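Local structure of amidohydrolase 3 domain-containing protein (Pyrococcus horikoshii, 3IGH) at residues 324-329 with 348-353. The protein is an uncharacterised, probably metal-dependent amidohydrolase that may hydrolyse carbon-nitrogen bonds other than peptide bonds. Numbering follows the deposited sequence.
Sequences ALDVFE and LERVKN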
# COMPACT_ATOMS: atom_id res chain seq x y z
N ALA A 324 -1.64 -7.69 -29.36
CA ALA A 324 -2.15 -7.50 -27.99
C ALA A 324 -3.15 -8.57 -27.62
O ALA A 324 -3.10 -9.12 -26.51
CB ALA A 324 -2.77 -6.10 -27.82
N LEU A 325 -4.06 -8.88 -28.55
CA LEU A 325 -5.06 -9.90 -28.28
C LEU A 325 -4.43 -11.30 -28.15
O LEU A 325 -4.88 -12.11 -27.34
CB LEU A 325 -6.18 -9.87 -29.33
CG LEU A 325 -7.09 -8.62 -29.37
CD1 LEU A 325 -8.03 -8.65 -30.56
CD2 LEU A 325 -7.89 -8.45 -28.09
N ASP A 326 -3.36 -11.56 -28.92
CA ASP A 326 -2.58 -12.80 -28.81
C ASP A 326 -1.99 -12.97 -27.41
O ASP A 326 -2.03 -14.07 -26.84
CB ASP A 326 -1.44 -12.84 -29.85
CG ASP A 326 -1.93 -13.17 -31.26
OD1 ASP A 326 -3.11 -13.51 -31.44
OD2 ASP A 326 -1.11 -13.08 -32.20
N VAL A 327 -1.46 -11.88 -26.85
CA VAL A 327 -0.88 -11.88 -25.50
C VAL A 327 -1.94 -12.24 -24.46
O VAL A 327 -1.73 -13.13 -23.63
CB VAL A 327 -0.19 -10.52 -25.17
CG1 VAL A 327 0.34 -10.49 -23.75
CG2 VAL A 327 0.95 -10.28 -26.15
N PHE A 328 -3.10 -11.58 -24.54
CA PHE A 328 -4.19 -11.84 -23.61
C PHE A 328 -4.82 -13.24 -23.76
O PHE A 328 -5.22 -13.86 -22.77
CB PHE A 328 -5.24 -10.70 -23.67
CG PHE A 328 -4.73 -9.37 -23.12
CD1 PHE A 328 -3.82 -9.34 -22.06
CD2 PHE A 328 -5.18 -8.16 -23.65
CE1 PHE A 328 -3.36 -8.13 -21.55
CE2 PHE A 328 -4.72 -6.94 -23.14
CZ PHE A 328 -3.81 -6.92 -22.09
N GLU A 329 -4.85 -13.75 -24.99
CA GLU A 329 -5.37 -15.09 -25.22
C GLU A 329 -4.46 -16.15 -24.59
O GLU A 329 -4.95 -17.01 -23.85
CB GLU A 329 -5.54 -15.38 -26.72
CG GLU A 329 -6.18 -16.73 -27.00
CD GLU A 329 -5.80 -17.30 -28.35
OE1 GLU A 329 -6.19 -18.45 -28.63
OE2 GLU A 329 -5.11 -16.62 -29.15
N LEU A 348 -13.70 -7.39 -33.66
CA LEU A 348 -14.78 -7.07 -32.73
C LEU A 348 -15.23 -8.29 -31.94
O LEU A 348 -15.42 -8.21 -30.73
CB LEU A 348 -15.97 -6.44 -33.46
CG LEU A 348 -15.83 -5.01 -34.00
CD1 LEU A 348 -16.99 -4.68 -34.92
CD2 LEU A 348 -15.74 -4.00 -32.85
N GLU A 349 -15.39 -9.43 -32.62
CA GLU A 349 -15.81 -10.66 -31.96
C GLU A 349 -14.70 -11.23 -31.07
O GLU A 349 -14.97 -11.81 -30.02
CB GLU A 349 -16.27 -11.70 -32.99
CG GLU A 349 -17.09 -12.87 -32.42
CD GLU A 349 -18.45 -12.45 -31.85
OE1 GLU A 349 -18.95 -13.15 -30.94
OE2 GLU A 349 -19.03 -11.44 -32.31
N ARG A 350 -13.45 -11.04 -31.49
CA ARG A 350 -12.31 -11.50 -30.68
C ARG A 350 -12.19 -10.68 -29.39
O ARG A 350 -11.98 -11.25 -28.31
CB ARG A 350 -11.02 -11.47 -31.48
CG ARG A 350 -9.92 -12.26 -30.80
CD ARG A 350 -8.70 -12.42 -31.67
NE ARG A 350 -7.70 -13.18 -30.93
CZ ARG A 350 -6.39 -13.07 -31.12
NH1 ARG A 350 -5.56 -13.82 -30.40
NH2 ARG A 350 -5.90 -12.22 -32.02
N VAL A 351 -12.35 -9.37 -29.51
CA VAL A 351 -12.43 -8.47 -28.34
C VAL A 351 -13.52 -8.94 -27.37
O VAL A 351 -13.29 -9.07 -26.16
CB VAL A 351 -12.65 -6.98 -28.77
CG1 VAL A 351 -13.15 -6.12 -27.61
CG2 VAL A 351 -11.35 -6.39 -29.35
N LYS A 352 -14.70 -9.24 -27.92
CA LYS A 352 -15.83 -9.74 -27.14
C LYS A 352 -15.50 -11.05 -26.42
O LYS A 352 -15.73 -11.17 -25.21
CB LYS A 352 -17.06 -9.94 -28.04
CG LYS A 352 -18.32 -10.34 -27.28
CD LYS A 352 -19.50 -10.49 -28.22
CE LYS A 352 -20.79 -10.70 -27.45
NZ LYS A 352 -21.98 -10.64 -28.34
N ASN A 353 -14.94 -12.00 -27.16
CA ASN A 353 -14.64 -13.33 -26.63
C ASN A 353 -13.57 -13.34 -25.54
O ASN A 353 -13.67 -14.12 -24.60
CB ASN A 353 -14.27 -14.28 -27.77
CG ASN A 353 -15.46 -14.63 -28.65
OD1 ASN A 353 -16.62 -14.52 -28.23
ND2 ASN A 353 -15.19 -15.03 -29.89
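Arg350 reaches across from its own helix to Leu325, Asp326 and Glu329. With CG anti to the backbone N (chi1 -166°), the chain runs extended as far as NE, which carries the guanidinium over to the neighbouring helix. On the way it slides past Leu325, whose side chain points the opposite way: CG and then CD of Arg350 pass CD1 of Leu325, with CD 4.0 Å from CD1. NE comes level with CB of Leu325, and that same CB lies over one face of the guanidinium, toward its rim, 3.6 Å from NH2 of Arg350. The two helices, 318-331 and 345-354, belong to the outer layer of the TIM barrel characteristic of amidohydrolases, and their segments run roughly parallel here, 28° apart with axes 11.0 Å from each other. CD1 of Leu325 also meets CG2 of Val351 at 4.2 Å, while Val351 packs on Val392 of helix 386-392 as well. At the tip, a salt-bridge network joins Arg350 to both acids. NH1 of Arg350 lies 2.7 Å from OD1 of Asp326 and bonds to its anti lone pair, nearly in the guanidinium plane; NH2 adds a weak bond to the same oxygen. NH1 of Arg350 also donates weakly to OE2 of Glu329, 3.1 Å away, whose carboxylate stands almost perpendicular to the guanidinium. OD2 of Asp326 forms a salt bridge with NE of Arg294, on helix 294-305.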